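PDB 6PTR: beta sliding clamp from Bartonella birtlesii LL-WM9, which probably encircles DNA as a head-to-tail, ring-shaped homodimer, tethering DNA polymerases and other proteins to the template so that replication is processive. Local coordinates for residues Y83-K88 with T114-Q119; C151-I156 with K212-L217; H171-H174 with L180-V183. All coordinates share one frame; numbering follows the deposited sequence.

Overall arrangement
From the N terminus, interaction 1 comes first: helix 79-88 leads through strands 94-99 and 106-111 to strand 114-119, which returns against the helix and closes a loop of 25 intervening residues within the N-terminal domain. The chain then enters the central domain, where interaction 2 closes a longer loop by bringing the end of helix 142-152 and the residues after it against helix 211-221. Interaction 3, the hairpin of strands 167-173 and 179-185, is nested inside that loop, and the two touch where Thr152 CG2 packs on Leu182 O (3.7 Å). Interaction 1 stands apart in series, its centre about 32 Å from that of interaction 2 and 46 Å from that of interaction 3.

Interaction 1 of 3, residues Y83-K88 with T114-Q119; sequences YDIVRK and THFQLQ
Ile85 lies across one face of the Phe116 ring, a worked example of how a single branched side chain can seat a helix on a sheet. Its CG2 methyl makes the closest approach, 3.5 Å from Phe116 CE1, and stands over the face toward the rim, 26° off the ring normal: a CH-pi contact. The other branch runs over the same ring, with Ile85 CG1 4.0 Å from Phe116 CE2 and Ile85 CD1 3.9 Å from Phe116 CD2. Being extended (chi2 166°), this branch puts CD1 over the CD2 side of the ring, where it also meets Leu118 tip to tip, 3.9 Å from Leu118 CD1 and 4.1 Å from Leu118 CD2. Here helix 79-88 of the N-terminal domain packs against strand 114-119, an outermost strand of a four-stranded antiparallel sheet in this chain. Strand alternation sends Phe116 and Leu118 toward the helix, and the Phe116 ring, its plane nearly perpendicular to that of CA, CB and CG (chi2 87°), offers Ile85 its face. Alternating with them, on the side of the strand turned from the helix, His115 and Gln117 are hydrogen-bonded, Gln117 NE2 donating to His115 NE2 at 2.8 Å from close to the ring plane. His115, Phe116 and Gln117 form an antiparallel ladder with a strand of the second subunit, so the sheet continues across the dimer interface, while Lys88 makes a salt bridge with Asp283 of that subunit.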
ATOM      1  N   TYR C  83      -5.101  18.409   6.779  1.00 20.39           N
ATOM      2  CA  TYR C  83      -5.179  17.771   5.463  1.00 21.14           C
ATOM      3  C   TYR C  83      -6.231  16.665   5.443  1.00 24.02           C
ATOM      4  O   TYR C  83      -7.042  16.577   4.510  1.00 25.09           O
ATOM      5  CB  TYR C  83      -3.812  17.201   5.060  1.00 22.33           C
ATOM      6  CG  TYR C  83      -3.787  16.718   3.624  1.00 23.05           C
ATOM      7  CD1 TYR C  83      -3.744  17.628   2.584  1.00 25.81           C
ATOM      8  CD2 TYR C  83      -3.830  15.360   3.315  1.00 34.32           C
ATOM      9  CE1 TYR C  83      -3.727  17.212   1.264  1.00 32.84           C
ATOM     10  CE2 TYR C  83      -3.811  14.922   1.986  1.00 35.89           C
ATOM     11  CZ  TYR C  83      -3.755  15.867   0.967  1.00 38.73           C
ATOM     12  OH  TYR C  83      -3.746  15.478  -0.363  1.00 48.05           O
ATOM     13  N   ASP C  84      -6.230  15.797   6.461  1.00 20.23           N
ATOM     14  CA  ASP C  84      -7.194  14.703   6.476  1.00 23.78           C
ATOM     15  C   ASP C  84      -8.622  15.229   6.554  1.00 26.08           C
ATOM     16  O   ASP C  84      -9.534  14.643   5.954  1.00 28.73           O
ATOM     17  CB  ASP C  84      -6.897  13.754   7.636  1.00 27.17           C
ATOM     18  CG  ASP C  84      -5.608  12.965   7.436  1.00 48.91           C
ATOM     19  OD1 ASP C  84      -5.173  12.796   6.277  1.00 54.85           O
ATOM     20  OD2 ASP C  84      -5.029  12.507   8.441  1.00 58.50           O
ATOM     21  N   ILE C  85      -8.842  16.331   7.276  1.00 20.89           N
ATOM     22  CA  ILE C  85     -10.180  16.915   7.347  1.00 23.12           C
ATOM     23  C   ILE C  85     -10.605  17.443   5.979  1.00 26.36           C
ATOM     24  O   ILE C  85     -11.670  17.084   5.456  1.00 27.35           O
ATOM     25  CB  ILE C  85     -10.228  18.021   8.419  1.00 23.01           C
ATOM     26  CG1 ILE C  85     -10.172  17.404   9.818  1.00 23.16           C
ATOM     27  CG2 ILE C  85     -11.463  18.919   8.225  1.00 25.22           C
ATOM     28  CD1 ILE C  85      -9.861  18.445  10.902  1.00 28.43           C
ATOM     29  N   VAL C  86      -9.760  18.272   5.363  1.00 22.34           N
ATOM     30  CA  VAL C  86     -10.115  18.873   4.079  1.00 22.14           C
ATOM     31  C   VAL C  86     -10.304  17.801   3.005  1.00 24.18           C
ATOM     32  O   VAL C  86     -11.192  17.912   2.139  1.00 24.60           O
ATOM     33  CB  VAL C  86      -9.043  19.911   3.688  1.00 19.01           C
ATOM     34  CG1 VAL C  86      -9.395  20.583   2.323  1.00 22.68           C
ATOM     35  CG2 VAL C  86      -8.940  20.991   4.764  1.00 19.29           C
ATOM     36  N   ARG C  87      -9.509  16.732   3.055  1.00 24.67           N
ATOM     37  CA  ARG C  87      -9.694  15.630   2.109  1.00 24.81           C
ATOM     38  C   ARG C  87     -11.121  15.095   2.107  1.00 28.03           C
ATOM     39  O   ARG C  87     -11.622  14.667   1.063  1.00 28.57           O
ATOM     40  CB  ARG C  87      -8.722  14.495   2.422  1.00 26.97           C
ATOM     41  CG  ARG C  87      -8.835  13.297   1.470  1.00 32.45           C
ATOM     42  CD  ARG C  87      -7.943  12.177   1.965  1.00 45.45           C
ATOM     43  NE  ARG C  87      -7.978  12.138   3.423  1.00 54.69           N
ATOM     44  CZ  ARG C  87      -8.695  11.286   4.150  1.00 56.00           C
ATOM     45  NH1 ARG C  87      -9.448  10.341   3.570  1.00 41.84           N
ATOM     46  NH2 ARG C  87      -8.644  11.380   5.473  1.00 59.79           N
ATOM     47  N   LYS C  88     -11.792  15.105   3.256  1.00 25.31           N
ATOM     48  CA  LYS C  88     -13.132  14.547   3.362  1.00 24.73           C
ATOM     49  C   LYS C  88     -14.237  15.565   3.123  1.00 25.31           C
ATOM     50  O   LYS C  88     -15.415  15.180   3.122  1.00 27.51           O
ATOM     51  CB  LYS C  88     -13.341  13.920   4.740  1.00 25.06           C
ATOM     52  CG  LYS C  88     -12.403  12.788   5.052  1.00 25.97           C
ATOM     53  CD  LYS C  88     -12.798  12.151   6.362  1.00 28.53           C
ATOM     54  CE  LYS C  88     -11.707  11.218   6.848  1.00 29.04           C
ATOM     55  NZ  LYS C  88     -12.073  10.660   8.167  1.00 30.26           N
ATOM     56  N   THR C 114     -20.948  20.855   8.804  1.00 22.68           N
ATOM     57  CA  THR C 114     -19.811  20.261   9.497  1.00 21.42           C
ATOM     58  C   THR C 114     -18.995  21.360  10.169  1.00 21.38           C
ATOM     59  O   THR C 114     -18.659  22.362   9.535  1.00 22.69           O
ATOM     60  CB  THR C 114     -18.919  19.491   8.522  1.00 24.69           C
ATOM     61  OG1 THR C 114     -19.715  18.672   7.668  1.00 25.29           O
ATOM     62  CG2 THR C 114     -17.972  18.608   9.293  1.00 26.86           C
ATOM     63  N   HIS C 115     -18.664  21.172  11.447  1.00 21.40           N
ATOM     64  CA  HIS C 115     -17.944  22.210  12.188  1.00 21.58           C
ATOM     65  C   HIS C 115     -16.885  21.570  13.066  1.00 18.98           C
ATOM     66  O   HIS C 115     -17.211  20.784  13.964  1.00 24.45           O
ATOM     67  CB  HIS C 115     -18.922  23.043  13.030  1.00 26.12           C
ATOM     68  CG  HIS C 115     -18.252  23.959  14.011  1.00 39.44           C
ATOM     69  ND1 HIS C 115     -18.746  24.177  15.281  1.00 44.06           N
ATOM     70  CD2 HIS C 115     -17.134  24.719  13.910  1.00 41.42           C
ATOM     71  CE1 HIS C 115     -17.958  25.023  15.921  1.00 41.34           C
ATOM     72  NE2 HIS C 115     -16.975  25.370  15.110  1.00 39.44           N
ATOM     73  N   PHE C 116     -15.619  21.919  12.815  1.00 18.96           N
ATOM     74  CA  PHE C 116     -14.492  21.487  13.638  1.00 18.72           C
ATOM     75  C   PHE C 116     -13.994  22.663  14.470  1.00 20.57           C
ATOM     76  O   PHE C 116     -14.019  23.806  14.015  1.00 21.94           O
ATOM     77  CB  PHE C 116     -13.326  20.973  12.776  1.00 18.71           C
ATOM     78  CG  PHE C 116     -13.661  19.763  11.939  1.00 20.07           C
ATOM     79  CD1 PHE C 116     -14.215  19.908  10.675  1.00 25.32           C
ATOM     80  CD2 PHE C 116     -13.407  18.486  12.421  1.00 24.10           C
ATOM     81  CE1 PHE C 116     -14.543  18.782   9.899  1.00 23.40           C
ATOM     82  CE2 PHE C 116     -13.729  17.364  11.661  1.00 21.95           C
ATOM     83  CZ  PHE C 116     -14.281  17.516  10.393  1.00 21.13           C
ATOM     84  N   GLN C 117     -13.566  22.388  15.696  1.00 20.29           N
ATOM     85  CA  GLN C 117     -12.823  23.349  16.509  1.00 21.07           C
ATOM     86  C   GLN C 117     -11.487  22.689  16.815  1.00 20.89           C
ATOM     87  O   GLN C 117     -11.452  21.666  17.507  1.00 24.65           O
ATOM     88  CB  GLN C 117     -13.566  23.689  17.799  1.00 22.79           C
ATOM     89  CG  GLN C 117     -14.770  24.569  17.622  1.00 43.81           C
ATOM     90  CD  GLN C 117     -14.382  26.025  17.469  1.00 55.02           C
ATOM     91  OE1 GLN C 117     -13.316  26.442  17.920  1.00 61.58           O
ATOM     92  NE2 GLN C 117     -15.243  26.806  16.833  1.00 60.07           N
ATOM     93  N   LEU C 118     -10.396  23.244  16.290  1.00 21.26           N
ATOM     94  CA  LEU C 118      -9.094  22.588  16.395  1.00 21.84           C
ATOM     95  C   LEU C 118      -8.182  23.366  17.334  1.00 22.61           C
ATOM     96  O   LEU C 118      -8.082  24.589  17.239  1.00 27.14           O
ATOM     97  CB  LEU C 118      -8.415  22.442  15.031  1.00 21.26           C
ATOM     98  CG  LEU C 118      -9.072  21.575  13.962  1.00 24.30           C
ATOM     99  CD1 LEU C 118      -8.106  21.425  12.789  1.00 26.98           C
ATOM    100  CD2 LEU C 118      -9.468  20.215  14.527  1.00 25.68           C
ATOM    101  N   GLN C 119      -7.521  22.644  18.231  1.00 20.53           N
ATOM    102  CA  GLN C 119      -6.482  23.226  19.066  1.00 19.74           C
ATOM    103  C   GLN C 119      -5.295  23.621  18.202  1.00 23.37           C
ATOM    104  O   GLN C 119      -4.762  22.803  17.451  1.00 25.58           O
ATOM    105  CB  GLN C 119      -6.048  22.228  20.139  1.00 25.03           C
ATOM    106  CG  GLN C 119      -7.111  21.901  21.167  1.00 28.77           C
ATOM    107  CD  GLN C 119      -6.750  20.681  22.004  1.00 33.20           C
ATOM    108  OE1 GLN C 119      -5.621  20.186  21.949  1.00 36.64           O
ATOM    109  NE2 GLN C 119      -7.707  20.191  22.779  1.00 33.13           N
TER

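Interaction 2 of 3, residues C151-I156 with K212-L217; sequences CTQFAI and KAVGEL
Gln153 and Ile156 meet Val214 and Gly215 in a light, partly buried contact between the turn that follows helix 142-152 and helix 211-221 of the central domain, with a water bridging its polar side. Val214 CG1 is the shared surface: it lies 3.9 Å from Gln153 CG and 4.1 Å from Ile156 CD1. The two partners reach it differently. Gln153 slides alongside Val214, the two side chains running in opposite directions, whereas Ile156 comes end-on and touches methyl to methyl. Gln153 can pass so far because it is stretched out fully, its CG trans to the backbone N (chi1 -180°) and its CD trans in turn (chi2 -176°), which delivers the amide to the backbone of helix 211-221. There Gln153 NE2 sits 3.5 Å from Gly215 CA, packed on the helix backbone at a glycine. In bacterial DnaN rings each domain has two helices lining the inner side of the ring, with the sheets forming its outer wall; this contact joins the turn leaving the first of that pair to the second, and both Ile156 and Val214 also rest on Ile168 of strand 167-173. The amide of Gln153 is held at both ends. Its NE2 donates to a water at 3.2 Å, and that water donates to Gly215 O at 2.8 Å, while OE1 accepts a hydrogen bond from Gln218 NE2, one turn further along the same helix.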
ATOM      1  N   CYS C 151      17.261  12.605 -13.903  1.00 22.25           N
ATOM      2  CA  CYS C 151      18.462  11.836 -14.234  1.00 23.70           C
ATOM      3  C   CYS C 151      19.271  11.413 -13.011  1.00 25.79           C
ATOM      4  O   CYS C 151      20.075  10.476 -13.118  1.00 24.95           O
ATOM      5  CB  CYS C 151      19.383  12.636 -15.155  1.00 27.13           C
ATOM      6  SG  CYS C 151      18.795  12.902 -16.830  1.00 29.12           S
ATOM      7  N   THR C 152      19.109  12.077 -11.861  1.00 20.70           N
ATOM      8  CA  THR C 152      20.058  11.934 -10.764  1.00 20.07           C
ATOM      9  C   THR C 152      19.452  11.517  -9.433  1.00 22.24           C
ATOM     10  O   THR C 152      20.174  10.939  -8.612  1.00 22.17           O
ATOM     11  CB  THR C 152      20.837  13.243 -10.559  1.00 24.20           C
ATOM     12  OG1 THR C 152      19.916  14.338 -10.466  1.00 22.14           O
ATOM     13  CG2 THR C 152      21.772  13.493 -11.747  1.00 21.46           C
ATOM     14  N   GLN C 153      18.166  11.778  -9.187  1.00 18.77           N
ATOM     15  CA  GLN C 153      17.604  11.529  -7.857  1.00 19.50           C
ATOM     16  C   GLN C 153      17.772  10.075  -7.411  1.00 24.93           C
ATOM     17  O   GLN C 153      18.066   9.808  -6.238  1.00 21.55           O
ATOM     18  CB  GLN C 153      16.126  11.912  -7.842  1.00 20.74           C
ATOM     19  CG  GLN C 153      15.484  11.694  -6.519  1.00 19.90           C
ATOM     20  CD  GLN C 153      14.012  12.001  -6.594  1.00 26.22           C
ATOM     21  OE1 GLN C 153      13.425  11.978  -7.683  1.00 28.73           O
ATOM     22  NE2 GLN C 153      13.403  12.286  -5.450  1.00 24.30           N
ATOM     23  N   PHE C 154      17.553   9.119  -8.311  1.00 22.99           N
ATOM     24  CA  PHE C 154      17.565   7.720  -7.896  1.00 25.79           C
ATOM     25  C   PHE C 154      18.910   7.293  -7.327  1.00 25.07           C
ATOM     26  O   PHE C 154      18.960   6.326  -6.557  1.00 23.99           O
ATOM     27  CB  PHE C 154      17.212   6.803  -9.073  1.00 26.80           C
ATOM     28  CG  PHE C 154      18.363   6.568 -10.003  1.00 26.22           C
ATOM     29  CD1 PHE C 154      18.786   7.571 -10.878  1.00 23.25           C
ATOM     30  CD2 PHE C 154      19.059   5.364  -9.976  1.00 23.93           C
ATOM     31  CE1 PHE C 154      19.871   7.376 -11.725  1.00 22.27           C
ATOM     32  CE2 PHE C 154      20.123   5.159 -10.816  1.00 22.13           C
ATOM     33  CZ  PHE C 154      20.546   6.150 -11.683  1.00 25.08           C
ATOM     34  N   ALA C 155      20.005   7.963  -7.693  1.00 21.59           N
ATOM     35  CA  ALA C 155      21.323   7.490  -7.262  1.00 20.76           C
ATOM     36  C   ALA C 155      21.755   8.080  -5.926  1.00 27.65           C
ATOM     37  O   ALA C 155      22.827   7.727  -5.422  1.00 26.00           O
ATOM     38  CB  ALA C 155      22.385   7.800  -8.327  1.00 18.88           C
ATOM     39  N   ILE C 156      20.952   8.961  -5.334  1.00 22.17           N
ATOM     40  CA  ILE C 156      21.341   9.612  -4.086  1.00 23.90           C
ATOM     41  C   ILE C 156      21.448   8.590  -2.971  1.00 25.66           C
ATOM     42  O   ILE C 156      20.582   7.710  -2.812  1.00 26.90           O
ATOM     43  CB  ILE C 156      20.329  10.694  -3.684  1.00 22.99           C
ATOM     44  CG1 ILE C 156      20.254  11.810  -4.707  1.00 21.72           C
ATOM     45  CG2 ILE C 156      20.662  11.249  -2.303  1.00 25.82           C
ATOM     46  CD1 ILE C 156      19.050  12.699  -4.434  1.00 20.79           C
ATOM     47  N   LYS C 212      16.131  15.425   0.930  1.00 21.39           N
ATOM     48  CA  LYS C 212      14.719  15.738   1.192  1.00 21.70           C
ATOM     49  C   LYS C 212      14.215  16.869   0.306  1.00 20.05           C
ATOM     50  O   LYS C 212      13.087  16.804  -0.203  1.00 21.72           O
ATOM     51  CB  LYS C 212      14.485  16.091   2.665  1.00 22.05           C
ATOM     52  CG  LYS C 212      13.003  16.481   2.965  1.00 23.31           C
ATOM     53  CD  LYS C 212      12.742  16.522   4.454  1.00 28.17           C
ATOM     54  CE  LYS C 212      11.237  16.691   4.773  1.00 22.71           C
ATOM     55  NZ  LYS C 212      10.979  16.742   6.219  1.00 25.56           N
ATOM     56  N   ALA C 213      15.011  17.937   0.145  1.00 20.23           N
ATOM     57  CA  ALA C 213      14.627  19.026  -0.746  1.00 20.03           C
ATOM     58  C   ALA C 213      14.453  18.514  -2.165  1.00 22.34           C
ATOM     59  O   ALA C 213      13.477  18.868  -2.850  1.00 19.91           O
ATOM     60  CB  ALA C 213      15.676  20.145  -0.709  1.00 21.25           C
ATOM     61  N   VAL C 214      15.382  17.668  -2.624  1.00 17.70           N
ATOM     62  CA  VAL C 214      15.250  17.094  -3.958  1.00 21.18           C
ATOM     63  C   VAL C 214      13.929  16.355  -4.075  1.00 21.81           C
ATOM     64  O   VAL C 214      13.208  16.507  -5.061  1.00 19.35           O
ATOM     65  CB  VAL C 214      16.431  16.164  -4.282  1.00 21.02           C
ATOM     66  CG1 VAL C 214      16.148  15.417  -5.581  1.00 22.65           C
ATOM     67  CG2 VAL C 214      17.727  16.970  -4.385  1.00 17.98           C
ATOM     68  N   GLY C 215      13.586  15.563  -3.061  1.00 19.11           N
ATOM     69  CA  GLY C 215      12.381  14.752  -3.137  1.00 22.35           C
ATOM     70  C   GLY C 215      11.110  15.581  -3.157  1.00 24.79           C
ATOM     71  O   GLY C 215      10.176  15.290  -3.912  1.00 20.00           O
ATOM     72  N   GLU C 216      11.062  16.636  -2.354  1.00 21.01           N
ATOM     73  CA  GLU C 216       9.866  17.474  -2.357  1.00 23.30           C
ATOM     74  C   GLU C 216       9.758  18.279  -3.642  1.00 18.97           C
ATOM     75  O   GLU C 216       8.651  18.472  -4.176  1.00 24.29           O
ATOM     76  CB  GLU C 216       9.871  18.395  -1.139  1.00 27.14           C
ATOM     77  CG  GLU C 216       9.745  17.629   0.162  1.00 28.65           C
ATOM     78  CD  GLU C 216       8.522  16.724   0.180  1.00 33.19           C
ATOM     79  OE1 GLU C 216       7.401  17.206  -0.112  1.00 33.09           O
ATOM     80  OE2 GLU C 216       8.692  15.523   0.455  1.00 37.27           O
ATOM     81  N   LEU C 217      10.889  18.795  -4.134  1.00 21.43           N
ATOM     82  CA  LEU C 217      10.881  19.487  -5.411  1.00 20.11           C
ATOM     83  C   LEU C 217      10.380  18.561  -6.507  1.00 21.61           C
ATOM     84  O   LEU C 217       9.536  18.948  -7.326  1.00 20.76           O
ATOM     85  CB  LEU C 217      12.292  20.017  -5.707  1.00 21.65           C
ATOM     86  CG  LEU C 217      12.563  20.987  -6.848  1.00 34.13           C
ATOM     87  CD1 LEU C 217      11.652  22.185  -6.748  1.00 31.52           C
ATOM     88  CD2 LEU C 217      14.039  21.413  -6.784  1.00 28.40           C
TER
HETATM   89  O   HOH W   1      10.297  12.682  -5.013  1.00 25.52           O

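Interaction 3 of 3, residues H171-H174 with L180-V183; sequences HIVH and LRLV
His171 and Arg181 face each other as a hydrogen-bonded antiparallel pair, joined by two backbone bonds: His171 N donates to Arg181 O at 3.0 Å and Arg181 N to His171 O at 2.8 Å. Side-chain contacts to the ring come next. With chi1 at 64°, the His171 ring lies between its backbone N and carbonyl carbon and turns one face to the arginine, whose CB stands over that face, 25° off the normal, in a CH-pi contact; ring and guanidinium planes lie 72° apart. Arg181 CG comes 3.5 Å from His171 CE1, and Val183 CG2 meets the ring's edge. The arrangement is a beta hairpin of strands 167-173 and 179-185, inside a larger antiparallel sheet. Methyl groups pack on both faces: Val173 CG2 lies over the rim of the Arg181 guanidinium, 3.6 Å from Arg181 NH1, while the CD1 methyls of Ile172 and Leu180 form an apolar contact on the other face at 3.9 Å. The polar ends find partners outside the two segments. Arg181 NE forms a salt bridge with Asp194, His171 ND1 a hydrogen bond with Tyr169 O, and Tyr259 OH is hydrogen-bonded to both His171 NE2 and Arg181 NH1, which would fix ring and guanidinium together.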
ATOM      1  N   HIS C 171      26.640  22.047  -9.615  1.00 20.35           N
ATOM      2  CA  HIS C 171      27.887  22.786  -9.813  1.00 20.45           C
ATOM      3  C   HIS C 171      28.096  23.126 -11.282  1.00 23.22           C
ATOM      4  O   HIS C 171      27.454  22.567 -12.175  1.00 24.20           O
ATOM      5  CB  HIS C 171      29.087  21.977  -9.251  1.00 21.78           C
ATOM      6  CG  HIS C 171      29.344  20.671  -9.951  1.00 20.54           C
ATOM      7  ND1 HIS C 171      28.460  19.614  -9.917  1.00 19.19           N
ATOM      8  CD2 HIS C 171      30.414  20.240 -10.669  1.00 21.89           C
ATOM      9  CE1 HIS C 171      28.967  18.588 -10.586  1.00 20.81           C
ATOM     10  NE2 HIS C 171      30.158  18.942 -11.049  1.00 20.92           N
ATOM     11  N   ILE C 172      29.050  24.042 -11.520  1.00 22.99           N
ATOM     12  CA  ILE C 172      29.412  24.518 -12.846  1.00 25.11           C
ATOM     13  C   ILE C 172      30.670  23.807 -13.306  1.00 31.31           C
ATOM     14  O   ILE C 172      31.597  23.578 -12.515  1.00 29.34           O
ATOM     15  CB  ILE C 172      29.627  26.044 -12.838  1.00 27.90           C
ATOM     16  CG1 ILE C 172      28.323  26.756 -12.466  1.00 34.71           C
ATOM     17  CG2 ILE C 172      30.141  26.535 -14.175  1.00 43.66           C
ATOM     18  CD1 ILE C 172      27.129  26.270 -13.237  1.00 33.60           C
ATOM     19  N   VAL C 173      30.714  23.483 -14.593  1.00 25.65           N
ATOM     20  CA  VAL C 173      31.868  22.845 -15.221  1.00 25.73           C
ATOM     21  C   VAL C 173      32.364  23.811 -16.281  1.00 38.99           C
ATOM     22  O   VAL C 173      31.663  24.077 -17.267  1.00 38.02           O
ATOM     23  CB  VAL C 173      31.525  21.482 -15.836  1.00 27.74           C
ATOM     24  CG1 VAL C 173      32.760  20.902 -16.538  1.00 37.06           C
ATOM     25  CG2 VAL C 173      31.022  20.530 -14.776  1.00 36.22           C
ATOM     26  N   HIS C 174      33.563  24.353 -16.078  1.00 39.22           N
ATOM     27  CA  HIS C 174      34.081  25.410 -16.948  1.00 41.98           C
ATOM     28  C   HIS C 174      34.696  24.822 -18.221  1.00 41.25           C
ATOM     29  O   HIS C 174      35.876  25.000 -18.522  1.00 54.18           O
ATOM     30  CB  HIS C 174      35.083  26.270 -16.188  1.00 41.41           C
ATOM     31  CG  HIS C 174      34.509  26.944 -14.980  1.00 41.35           C
ATOM     32  ND1 HIS C 174      34.103  28.263 -14.984  1.00 50.35           N
ATOM     33  CD2 HIS C 174      34.277  26.483 -13.731  1.00 44.44           C
ATOM     34  CE1 HIS C 174      33.638  28.582 -13.789  1.00 47.98           C
ATOM     35  NE2 HIS C 174      33.731  27.518 -13.010  1.00 50.63           N
ATOM     36  N   LEU C 180      26.145  23.503 -16.581  1.00 25.14           N
ATOM     37  CA  LEU C 180      25.575  23.256 -15.265  1.00 23.29           C
ATOM     38  C   LEU C 180      25.405  21.756 -15.132  1.00 24.91           C
ATOM     39  O   LEU C 180      24.812  21.125 -16.009  1.00 25.16           O
ATOM     40  CB  LEU C 180      24.224  23.951 -15.098  1.00 29.38           C
ATOM     41  CG  LEU C 180      23.395  23.538 -13.874  1.00 26.26           C
ATOM     42  CD1 LEU C 180      24.063  23.963 -12.567  1.00 27.92           C
ATOM     43  CD2 LEU C 180      21.992  24.154 -13.998  1.00 30.95           C
ATOM     44  N   ARG C 181      25.959  21.183 -14.060  1.00 22.53           N
ATOM     45  CA  ARG C 181      26.009  19.741 -13.900  1.00 20.65           C
ATOM     46  C   ARG C 181      25.416  19.347 -12.562  1.00 19.46           C
ATOM     47  O   ARG C 181      25.572  20.056 -11.561  1.00 20.90           O
ATOM     48  CB  ARG C 181      27.463  19.219 -14.012  1.00 21.82           C
ATOM     49  CG  ARG C 181      27.632  17.733 -13.736  1.00 18.98           C
ATOM     50  CD  ARG C 181      29.102  17.353 -14.030  1.00 21.48           C
ATOM     51  NE  ARG C 181      29.411  17.279 -15.466  1.00 21.98           N
ATOM     52  CZ  ARG C 181      30.631  17.092 -15.955  1.00 28.09           C
ATOM     53  NH1 ARG C 181      31.671  16.989 -15.129  1.00 28.59           N
ATOM     54  NH2 ARG C 181      30.819  17.015 -17.268  1.00 30.57           N
ATOM     55  N   LEU C 182      24.718  18.222 -12.552  1.00 21.61           N
ATOM     56  CA  LEU C 182      24.257  17.588 -11.330  1.00 18.95           C
ATOM     57  C   LEU C 182      24.842  16.195 -11.292  1.00 18.76           C
ATOM     58  O   LEU C 182      24.784  15.491 -12.301  1.00 17.75           O
ATOM     59  CB  LEU C 182      22.730  17.471 -11.265  1.00 17.42           C
ATOM     60  CG  LEU C 182      21.923  18.746 -11.007  1.00 19.29           C
ATOM     61  CD1 LEU C 182      22.057  19.727 -12.133  1.00 22.15           C
ATOM     62  CD2 LEU C 182      20.463  18.357 -10.817  1.00 19.17           C
ATOM     63  N   VAL C 183      25.400  15.821 -10.135  1.00 18.22           N
ATOM     64  CA  VAL C 183      25.935  14.482  -9.888  1.00 14.89           C
ATOM     65  C   VAL C 183      25.337  13.945  -8.598  1.00 16.49           C
ATOM     66  O   VAL C 183      25.244  14.655  -7.584  1.00 18.06           O
ATOM     67  CB  VAL C 183      27.477  14.476  -9.818  1.00 15.12           C
ATOM     68  CG1 VAL C 183      27.989  13.083  -9.366  1.00 16.09           C
ATOM     69  CG2 VAL C 183      28.085  14.830 -11.174  1.00 17.70           C
TER